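Local coordinates for protein RNA polymerase sigma factor SIGMA-28 (FliA) (PDB 1RP3) that probably directs RNA polymerase to flagellar promoters as a sigma factor, and is caught here in an inactive conformation bound to the anti-sigma factor FlgM, at residues A[14-25]-A[49-60]; A[31-39]-A[137-145]. All coordinates share one frame; numbering follows the deposited sequence.

Interaction 1 (A[14-25]-A[49-60])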
loop_
_atom_site.group_PDB
_atom_site.type_symbol
_atom_site.label_atom_id
_atom_site.label_comp_id
_atom_site.label_asym_id
_atom_site.label_seq_id
_atom_site.Cartn_x
_atom_site.Cartn_y
_atom_site.Cartn_z
ATOM N N ARG A 14 -13.323 16.599 -17.668
ATOM C CA ARG A 14 -12.029 16.110 -17.237
ATOM C C ARG A 14 -11.708 16.584 -15.809
ATOM O O ARG A 14 -11.438 15.760 -14.923
ATOM C CB ARG A 14 -10.967 16.595 -18.229
ATOM C CG ARG A 14 -9.565 16.047 -18.014
ATOM C CD ARG A 14 -8.601 16.673 -19.003
ATOM N NE ARG A 14 -7.229 16.215 -18.813
ATOM C CZ ARG A 14 -6.153 16.869 -19.239
ATOM N NH1 ARG A 14 -6.284 18.021 -19.885
ATOM N NH2 ARG A 14 -4.944 16.363 -19.028
ATOM N N GLU A 15 -11.803 17.894 -15.571
ATOM C CA GLU A 15 -11.515 18.447 -14.246
ATOM C C GLU A 15 -12.412 17.895 -13.155
ATOM O O GLU A 15 -11.942 17.558 -12.069
ATOM C CB GLU A 15 -11.538 19.973 -14.260
ATOM C CG GLU A 15 -10.284 20.526 -14.917
ATOM C CD GLU A 15 -10.255 22.043 -15.067
ATOM O OE1 GLU A 15 -10.944 22.752 -14.287
ATOM O OE2 GLU A 15 -9.512 22.514 -15.965
ATOM N N GLU A 16 -13.697 17.784 -13.450
ATOM C CA GLU A 16 -14.643 17.249 -12.489
ATOM C C GLU A 16 -14.269 15.812 -12.156
ATOM O O GLU A 16 -14.372 15.380 -11.009
ATOM C CB GLU A 16 -16.067 17.283 -13.056
ATOM C CG GLU A 16 -16.670 18.682 -13.199
ATOM C CD GLU A 16 -16.739 19.445 -11.885
ATOM O OE1 GLU A 16 -16.909 18.797 -10.822
ATOM O OE2 GLU A 16 -16.624 20.692 -11.923
ATOM N N LEU A 17 -13.828 15.080 -13.175
ATOM C CA LEU A 17 -13.442 13.680 -13.012
ATOM C C LEU A 17 -12.192 13.595 -12.111
ATOM O O LEU A 17 -12.160 12.807 -11.171
ATOM C CB LEU A 17 -13.225 13.042 -14.390
ATOM C CG LEU A 17 -13.602 11.573 -14.643
ATOM C CD1 LEU A 17 -14.941 11.204 -14.009
ATOM C CD2 LEU A 17 -13.658 11.333 -16.151
ATOM N N ILE A 18 -11.212 14.466 -12.350
ATOM C CA ILE A 18 -9.995 14.508 -11.546
ATOM C C ILE A 18 -10.370 14.833 -10.108
ATOM O O ILE A 18 -10.058 14.083 -9.183
ATOM C CB ILE A 18 -8.993 15.566 -12.081
ATOM C CG1 ILE A 18 -8.502 15.158 -13.471
ATOM C CG2 ILE A 18 -7.800 15.706 -11.148
ATOM C CD1 ILE A 18 -7.598 16.187 -14.131
ATOM N N LEU A 19 -11.089 15.937 -9.947
ATOM C CA LEU A 19 -11.560 16.409 -8.650
ATOM C C LEU A 19 -12.288 15.298 -7.906
ATOM O O LEU A 19 -12.025 15.057 -6.735
ATOM C CB LEU A 19 -12.522 17.576 -8.870
ATOM C CG LEU A 19 -12.493 18.841 -8.018
ATOM C CD1 LEU A 19 -11.069 19.309 -7.783
ATOM C CD2 LEU A 19 -13.290 19.928 -8.758
ATOM N N LYS A 20 -13.174 14.603 -8.614
ATOM C CA LYS A 20 -13.971 13.526 -8.039
ATOM C C LYS A 20 -13.138 12.441 -7.377
ATOM O O LYS A 20 -13.493 11.964 -6.307
ATOM C CB LYS A 20 -14.886 12.896 -9.103
ATOM C CG LYS A 20 -15.733 11.746 -8.580
ATOM C CD LYS A 20 -16.616 11.113 -9.656
ATOM C CE LYS A 20 -17.497 10.019 -9.036
ATOM N NZ LYS A 20 -18.409 9.402 -10.042
ATOM N N TYR A 21 -12.015 12.087 -7.996
ATOM C CA TYR A 21 -11.159 11.032 -7.477
ATOM C C TYR A 21 -9.968 11.412 -6.592
ATOM O O TYR A 21 -9.229 10.537 -6.136
ATOM C CB TYR A 21 -10.740 10.116 -8.620
ATOM C CG TYR A 21 -11.905 9.330 -9.164
ATOM C CD1 TYR A 21 -12.450 8.277 -8.431
ATOM C CD2 TYR A 21 -12.492 9.658 -10.390
ATOM C CE1 TYR A 21 -13.556 7.571 -8.898
ATOM C CE2 TYR A 21 -13.595 8.959 -10.873
ATOM C CZ TYR A 21 -14.124 7.912 -10.119
ATOM O OH TYR A 21 -15.206 7.200 -10.590
ATOM N N LEU A 22 -9.769 12.702 -6.344
ATOM C CA LEU A 22 -8.687 13.123 -5.453
ATOM C C LEU A 22 -8.781 12.418 -4.055
ATOM O O LEU A 22 -7.765 12.079 -3.455
ATOM C CB LEU A 22 -8.680 14.648 -5.291
ATOM C CG LEU A 22 -7.791 15.566 -6.149
ATOM C CD1 LEU A 22 -6.567 14.843 -6.668
ATOM C CD2 LEU A 22 -8.575 16.116 -7.291
ATOM N N PRO A 23 -10.000 12.230 -3.509
ATOM C CA PRO A 23 -10.101 11.558 -2.204
ATOM C C PRO A 23 -9.568 10.136 -2.288
ATOM O O PRO A 23 -9.034 9.605 -1.313
ATOM C CB PRO A 23 -11.606 11.546 -1.938
ATOM C CG PRO A 23 -12.061 12.786 -2.607
ATOM C CD PRO A 23 -11.313 12.765 -3.913
ATOM N N LEU A 24 -9.724 9.527 -3.463
ATOM C CA LEU A 24 -9.237 8.178 -3.699
ATOM C C LEU A 24 -7.700 8.154 -3.640
ATOM O O LEU A 24 -7.117 7.254 -3.035
ATOM C CB LEU A 24 -9.757 7.640 -5.035
ATOM C CG LEU A 24 -9.358 6.202 -5.358
ATOM C CD1 LEU A 24 -9.735 5.257 -4.212
ATOM C CD2 LEU A 24 -10.022 5.774 -6.652
ATOM N N VAL A 25 -7.047 9.157 -4.220
ATOM C CA VAL A 25 -5.592 9.219 -4.169
ATOM C C VAL A 25 -5.105 9.343 -2.714
ATOM O O VAL A 25 -4.079 8.765 -2.335
ATOM C CB VAL A 25 -5.046 10.419 -4.959
ATOM C CG1 VAL A 25 -3.527 10.462 -4.847
ATOM C CG2 VAL A 25 -5.477 10.348 -6.432
ATOM N N GLY A 49 0.592 10.089 -7.255
ATOM C CA GLY A 49 -0.727 9.502 -7.360
ATOM C C GLY A 49 -1.672 10.351 -8.190
ATOM O O GLY A 49 -2.545 9.811 -8.867
ATOM N N VAL A 50 -1.508 11.672 -8.140
ATOM C CA VAL A 50 -2.352 12.578 -8.904
ATOM C C VAL A 50 -1.947 12.517 -10.363
ATOM O O VAL A 50 -2.806 12.551 -11.240
ATOM C CB VAL A 50 -2.283 14.036 -8.349
ATOM C CG1 VAL A 50 -2.925 15.028 -9.314
ATOM C CG2 VAL A 50 -3.001 14.100 -7.021
ATOM N N ILE A 51 -0.644 12.432 -10.630
ATOM C CA ILE A 51 -0.184 12.333 -12.011
ATOM C C ILE A 51 -0.817 11.065 -12.604
ATOM O O ILE A 51 -1.402 11.109 -13.691
ATOM C CB ILE A 51 1.347 12.249 -12.116
ATOM C CG1 ILE A 51 1.988 13.494 -11.515
ATOM C CG2 ILE A 51 1.765 12.074 -13.587
ATOM C CD1 ILE A 51 1.626 14.751 -12.263
ATOM N N GLY A 52 -0.768 9.972 -11.841
ATOM C CA GLY A 52 -1.358 8.722 -12.278
ATOM C C GLY A 52 -2.845 8.872 -12.560
ATOM O O GLY A 52 -3.349 8.379 -13.564
ATOM N N LEU A 53 -3.536 9.606 -11.695
ATOM C CA LEU A 53 -4.963 9.848 -11.837
ATOM C C LEU A 53 -5.313 10.608 -13.121
ATOM O O LEU A 53 -6.228 10.226 -13.845
ATOM C CB LEU A 53 -5.476 10.614 -10.620
ATOM C CG LEU A 53 -6.851 11.277 -10.732
ATOM C CD1 LEU A 53 -7.947 10.260 -11.031
ATOM C CD2 LEU A 53 -7.152 12.030 -9.438
ATOM N N ILE A 54 -4.566 11.666 -13.405
ATOM C CA ILE A 54 -4.805 12.484 -14.585
ATOM C C ILE A 54 -4.586 11.679 -15.864
ATOM O O ILE A 54 -5.329 11.825 -16.825
ATOM C CB ILE A 54 -3.887 13.725 -14.594
ATOM C CG1 ILE A 54 -4.224 14.633 -13.413
ATOM C CG2 ILE A 54 -4.005 14.474 -15.917
ATOM C CD1 ILE A 54 -3.267 15.831 -13.257
ATOM N N LYS A 55 -3.540 10.860 -15.879
ATOM C CA LYS A 55 -3.241 10.029 -17.035
ATOM C C LYS A 55 -4.326 8.987 -17.279
ATOM O O LYS A 55 -4.704 8.755 -18.427
ATOM C CB LYS A 55 -1.882 9.358 -16.885
ATOM C CG LYS A 55 -0.725 10.324 -17.059
ATOM C CD LYS A 55 0.604 9.613 -16.872
ATOM C CE LYS A 55 1.779 10.538 -17.142
ATOM N NZ LYS A 55 3.076 9.877 -16.761
ATOM N N ALA A 56 -4.849 8.403 -16.201
ATOM C CA ALA A 56 -5.912 7.404 -16.288
ATOM C C ALA A 56 -7.186 8.033 -16.836
ATOM O O ALA A 56 -7.891 7.430 -17.642
ATOM C CB ALA A 56 -6.188 6.783 -14.910
ATOM N N VAL A 57 -7.473 9.254 -16.400
ATOM C CA VAL A 57 -8.671 9.956 -16.852
ATOM C C VAL A 57 -8.612 10.244 -18.354
ATOM O O VAL A 57 -9.598 10.066 -19.064
ATOM C CB VAL A 57 -8.878 11.263 -16.055
ATOM C CG1 VAL A 57 -9.883 12.183 -16.751
ATOM C CG2 VAL A 57 -9.359 10.928 -14.669
ATOM N N ASP A 58 -7.434 10.619 -18.834
ATOM C CA ASP A 58 -7.250 10.935 -20.238
ATOM C C ASP A 58 -7.346 9.716 -21.145
ATOM O O ASP A 58 -7.897 9.799 -22.246
ATOM C CB ASP A 58 -5.904 11.643 -20.457
ATOM C CG ASP A 58 -5.854 13.029 -19.825
ATOM O OD1 ASP A 58 -6.913 13.547 -19.403
ATOM O OD2 ASP A 58 -4.742 13.606 -19.758
ATOM N N ASN A 59 -6.787 8.597 -20.688
ATOM C CA ASN A 59 -6.796 7.351 -21.450
ATOM C C ASN A 59 -8.018 6.518 -21.075
ATOM O O ASN A 59 -7.965 5.289 -21.063
ATOM C CB ASN A 59 -5.498 6.554 -21.198
ATOM N N LEU A 60 -9.120 7.199 -20.782
ATOM C CA LEU A 60 -10.360 6.541 -20.393
ATOM C C LEU A 60 -11.386 6.613 -21.532
ATOM O O LEU A 60 -11.427 7.593 -22.286
ATOM C CB LEU A 60 -10.917 7.217 -19.139
ATOM C CG LEU A 60 -11.754 6.407 -18.149
ATOM C CD1 LEU A 60 -10.941 5.241 -17.641
ATOM C CD2 LEU A 60 -12.187 7.284 -16.992
#
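Leu53 reaches from helix 42-58 into helix 7-33 as a knob in a hole lined by Ile18, Tyr21, Leu22 and Val25. Its CG stands anti to the backbone N (chi1 165°), which aims the two methyls at helix 7-33: CD1 lies 3.7 Å from CB of Tyr21, while CD2 is 3.8 Å from CG2 of Val25, and the Leu53 side chain crosses that of Leu22 at about a right angle. Ile18 slants across Ile54, with its CD1 3.8 Å from Ile54 CG1. Beside them Leu22 presents CD1 to CG2 of Val50 at 3.7 Å. Towards the C-terminal end of segment 14-25, Val25 CG1 rests on the backbone of Gly49, 3.8 Å from its C, where a CB on the glycine would collide with that methyl. Segments 14-25 and 49-58 of these two region 2 helices run at 140°, their axes 9.8 Å apart at closest; helix 66-85 backs Leu53 through Ile72, and Ile11 of FlgM packs on Ile18 and Leu22. Towards the end of helix 42-58, Arg14 runs extended past Val57 to make a salt bridge with Asp58, NE to OD1 at 2.8 Å and NH2 to OD2 at 2.9 Å. Both bonds are weak, with the guanidinium and carboxylate planes turned 54° apart. A methionine in place of Arg14 would probably leave the Asp58 carboxylate without this cationic mate and free to turn.

Interaction 2 (A[31-39]-A[137-145]); sequences NIKKHLPED and DKINFSYIL
Leu36 lays its CD2 methyl over the centre of the Phe141 ring, a CH-pi contact 3.5 Å from the ring centroid and only 7° off the normal. Phe141 has its CG anti to the backbone N (chi1 -157°), which carries the ring out from helix 129-158 to the type I turn from Lys33 to Leu36. Ile32 adds a looser contact, CG2 to CZ of Phe141, and Phe89, Tyr81 and Leu84 also meet this ring.

The remaining apolar contacts flank it. Ile144 crosses His35 at about a right angle, its CD1 3.5 Å from His35 CB and obliquely placed to the imidazole. On the far side of Phe141 along the helix, Pro37 CG lies 3.7 Å from Asp137 CB, the two side chains running in opposite senses, and 3.6 Å from Lys138 CG. Lys138 bends at chi3 and ends in a salt bridge with Asp88.

Direct polar bonding between the segments is absent. A water bridges them, accepting from Glu38 N at 2.8 Å and donating to Asp137 OD2 at 3.1 Å. The His35 ring bonds elsewhere, through ND1 to Lys224 of helix 217-236, and meets Phe200 as well as Phe86 of FlgM.

The contact thus brings region 2 against region 3 in a sigma factor held inactive. Its fit rests on shape and apolar packing, with the one water link beside Pro37, while His35 and Lys138 spend their polar ends on other parts of the chain. That is consistent with a junction between regions that could part without breaking direct hydrogen bonds between these two segments.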
loop_
_atom_site.group_PDB
_atom_site.type_symbol
_atom_site.label_atom_id
_atom_site.label_comp_id
_atom_site.label_asym_id
_atom_site.label_seq_id
_atom_site.Cartn_x
_atom_site.Cartn_y
_atom_site.Cartn_z
ATOM N N ASN A 31 -3.034 4.436 2.915
ATOM C CA ASN A 31 -2.962 2.997 3.115
ATOM C C ASN A 31 -1.577 2.432 2.831
ATOM O O ASN A 31 -1.101 1.538 3.543
ATOM C CB ASN A 31 -4.018 2.284 2.284
ATOM C CG ASN A 31 -4.129 0.828 2.635
ATOM O OD1 ASN A 31 -3.886 -0.034 1.797
ATOM N ND2 ASN A 31 -4.467 0.536 3.891
ATOM N N ILE A 32 -0.923 2.977 1.809
ATOM C CA ILE A 32 0.420 2.544 1.459
ATOM C C ILE A 32 1.383 3.069 2.523
ATOM O O ILE A 32 2.312 2.369 2.915
ATOM C CB ILE A 32 0.812 3.025 0.036
ATOM C CG1 ILE A 32 -0.018 2.278 -1.004
ATOM C CG2 ILE A 32 2.274 2.798 -0.250
ATOM C CD1 ILE A 32 0.143 2.814 -2.413
ATOM N N LYS A 33 1.106 4.266 3.042
ATOM C CA LYS A 33 1.947 4.871 4.080
ATOM C C LYS A 33 2.078 3.999 5.327
ATOM O O LYS A 33 3.067 4.083 6.050
ATOM C CB LYS A 33 1.423 6.255 4.474
ATOM C CG LYS A 33 2.072 7.401 3.721
ATOM C CD LYS A 33 3.497 7.644 4.185
ATOM C CE LYS A 33 3.544 8.194 5.603
ATOM N NZ LYS A 33 4.945 8.328 6.123
ATOM N N LYS A 34 1.094 3.148 5.575
ATOM C CA LYS A 34 1.148 2.274 6.748
ATOM C C LYS A 34 2.273 1.237 6.676
ATOM O O LYS A 34 2.651 0.647 7.691
ATOM C CB LYS A 34 -0.181 1.557 6.945
ATOM C CG LYS A 34 -1.345 2.459 7.300
ATOM C CD LYS A 34 -2.629 1.634 7.354
ATOM C CE LYS A 34 -3.796 2.436 7.899
ATOM N NZ LYS A 34 -5.002 1.584 8.028
ATOM N N HIS A 35 2.823 1.042 5.481
ATOM C CA HIS A 35 3.886 0.068 5.268
ATOM C C HIS A 35 5.217 0.722 4.928
ATOM O O HIS A 35 6.179 0.041 4.588
ATOM C CB HIS A 35 3.515 -0.852 4.109
ATOM C CG HIS A 35 2.160 -1.480 4.246
ATOM N ND1 HIS A 35 1.999 -2.804 4.579
ATOM C CD2 HIS A 35 0.928 -0.969 4.073
ATOM C CE1 HIS A 35 0.705 -3.085 4.602
ATOM N NE2 HIS A 35 0.032 -1.999 4.303
ATOM N N LEU A 36 5.247 2.045 4.935
ATOM C CA LEU A 36 6.454 2.760 4.589
ATOM C C LEU A 36 7.168 3.351 5.796
ATOM O O LEU A 36 6.594 3.493 6.871
ATOM C CB LEU A 36 6.109 3.875 3.598
ATOM C CG LEU A 36 5.852 3.481 2.138
ATOM C CD1 LEU A 36 5.142 4.631 1.392
ATOM C CD2 LEU A 36 7.194 3.103 1.478
ATOM N N PRO A 37 8.468 3.619 5.655
ATOM C CA PRO A 37 9.200 4.210 6.775
ATOM C C PRO A 37 8.547 5.566 7.014
ATOM O O PRO A 37 8.109 6.231 6.071
ATOM C CB PRO A 37 10.608 4.399 6.205
ATOM C CG PRO A 37 10.716 3.344 5.155
ATOM C CD PRO A 37 9.359 3.332 4.514
ATOM N N GLU A 38 8.476 5.960 8.276
ATOM C CA GLU A 38 7.894 7.229 8.685
ATOM C C GLU A 38 8.429 8.438 7.893
ATOM O O GLU A 38 7.686 9.383 7.618
ATOM C CB GLU A 38 8.148 7.405 10.183
ATOM C CG GLU A 38 7.447 8.587 10.835
ATOM C CD GLU A 38 7.642 8.621 12.356
ATOM O OE1 GLU A 38 8.745 8.262 12.840
ATOM O OE2 GLU A 38 6.681 8.999 13.069
ATOM N N ASP A 39 9.690 8.368 7.471
ATOM C CA ASP A 39 10.334 9.452 6.728
ATOM C C ASP A 39 9.778 9.726 5.322
ATOM O O ASP A 39 10.080 10.759 4.730
ATOM C CB ASP A 39 11.854 9.212 6.655
ATOM C CG ASP A 39 12.243 8.133 5.631
ATOM O OD1 ASP A 39 11.427 7.230 5.339
ATOM O OD2 ASP A 39 13.379 8.196 5.109
ATOM N N ASP A 137 11.141 -1.132 8.235
ATOM C CA ASP A 137 10.128 -0.675 7.294
ATOM C C ASP A 137 10.624 -0.751 5.856
ATOM O O ASP A 137 9.870 -1.156 4.970
ATOM C CB ASP A 137 9.649 0.740 7.632
ATOM C CG ASP A 137 8.650 0.765 8.788
ATOM O OD1 ASP A 137 7.912 -0.230 8.975
ATOM O OD2 ASP A 137 8.589 1.788 9.505
ATOM N N LYS A 138 11.887 -0.384 5.630
ATOM C CA LYS A 138 12.476 -0.447 4.293
ATOM C C LYS A 138 12.581 -1.897 3.850
ATOM O O LYS A 138 12.247 -2.232 2.715
ATOM C CB LYS A 138 13.867 0.194 4.260
ATOM C CG LYS A 138 13.858 1.702 4.424
ATOM C CD LYS A 138 15.255 2.284 4.339
ATOM C CE LYS A 138 15.864 2.127 2.952
ATOM N NZ LYS A 138 17.256 2.678 2.909
ATOM N N ILE A 139 13.003 -2.761 4.772
ATOM C CA ILE A 139 13.151 -4.180 4.492
ATOM C C ILE A 139 11.807 -4.756 4.070
ATOM O O ILE A 139 11.676 -5.341 2.989
ATOM C CB ILE A 139 13.694 -4.948 5.725
ATOM C CG1 ILE A 139 15.174 -4.624 5.931
ATOM C CG2 ILE A 139 13.484 -6.452 5.551
ATOM C CD1 ILE A 139 15.709 -5.065 7.285
ATOM N N ASN A 140 10.810 -4.552 4.920
ATOM C CA ASN A 140 9.458 -5.015 4.660
ATOM C C ASN A 140 8.860 -4.416 3.398
ATOM O O ASN A 140 8.092 -5.082 2.690
ATOM C CB ASN A 140 8.557 -4.725 5.857
ATOM C CG ASN A 140 8.683 -5.775 6.925
ATOM O OD1 ASN A 140 9.114 -5.500 8.044
ATOM N ND2 ASN A 140 8.339 -7.010 6.571
ATOM N N PHE A 141 9.218 -3.170 3.090
ATOM C CA PHE A 141 8.656 -2.585 1.887
ATOM C C PHE A 141 9.244 -3.206 0.617
ATOM O O PHE A 141 8.549 -3.330 -0.397
ATOM C CB PHE A 141 8.708 -1.059 1.873
ATOM C CG PHE A 141 7.686 -0.462 0.956
ATOM C CD1 PHE A 141 6.333 -0.567 1.256
ATOM C CD2 PHE A 141 8.059 0.115 -0.254
ATOM C CE1 PHE A 141 5.373 -0.117 0.367
ATOM C CE2 PHE A 141 7.094 0.569 -1.156
ATOM C CZ PHE A 141 5.754 0.452 -0.844
ATOM N N SER A 142 10.495 -3.655 0.701
ATOM C CA SER A 142 11.152 -4.309 -0.424
ATOM C C SER A 142 10.366 -5.549 -0.816
ATOM O O SER A 142 10.233 -5.848 -1.998
ATOM C CB SER A 142 12.571 -4.740 -0.046
ATOM O OG SER A 142 13.369 -3.625 0.295
ATOM N N TYR A 143 9.856 -6.273 0.176
ATOM C CA TYR A 143 9.073 -7.470 -0.092
ATOM C C TYR A 143 7.691 -7.108 -0.610
ATOM O O TYR A 143 7.061 -7.886 -1.323
ATOM C CB TYR A 143 8.986 -8.357 1.143
ATOM C CG TYR A 143 10.315 -8.998 1.497
ATOM C CD1 TYR A 143 10.860 -10.015 0.700
ATOM C CD2 TYR A 143 11.051 -8.563 2.603
ATOM C CE1 TYR A 143 12.103 -10.581 1.000
ATOM C CE2 TYR A 143 12.293 -9.121 2.909
ATOM C CZ TYR A 143 12.815 -10.126 2.105
ATOM O OH TYR A 143 14.039 -10.683 2.414
ATOM N N ILE A 144 7.219 -5.919 -0.255
ATOM C CA ILE A 144 5.927 -5.460 -0.739
ATOM C C ILE A 144 6.086 -5.131 -2.214
ATOM O O ILE A 144 5.253 -5.505 -3.030
ATOM C CB ILE A 144 5.434 -4.233 0.056
ATOM C CG1 ILE A 144 4.828 -4.715 1.366
ATOM C CG2 ILE A 144 4.401 -3.419 -0.743
ATOM C CD1 ILE A 144 4.588 -3.624 2.356
ATOM N N LEU A 145 7.186 -4.470 -2.551
ATOM C CA LEU A 145 7.469 -4.101 -3.932
ATOM C C LEU A 145 7.562 -5.332 -4.820
ATOM O O LEU A 145 6.916 -5.409 -5.871
ATOM C CB LEU A 145 8.769 -3.311 -4.018
ATOM C CG LEU A 145 8.662 -1.845 -3.612
ATOM C CD1 LEU A 145 10.029 -1.241 -3.534
ATOM C CD2 LEU A 145 7.780 -1.077 -4.605
HETATM O O HOH W 1 10.061 4.432 9.952
#

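Helix 7-33 serves both contacts: interaction 1 uses its middle, and interaction 2 the residues about its C-terminal end. Their centres lie 24 Å apart and their nearest atoms about 7 Å, so they do not touch. Along the chain the order is 14-25, 31-39, 49-60, 137-145, and the segments therefore alternate. Interaction 1 stays within region 2, pairing helices 7-33 and 42-58 some way from the centre of the chain, whereas interaction 2 joins region 2 to helix 129-158 of region 3 near that centre. One long helix thus links the packing inside a region to the packing between regions, and FlgM reaches both sites.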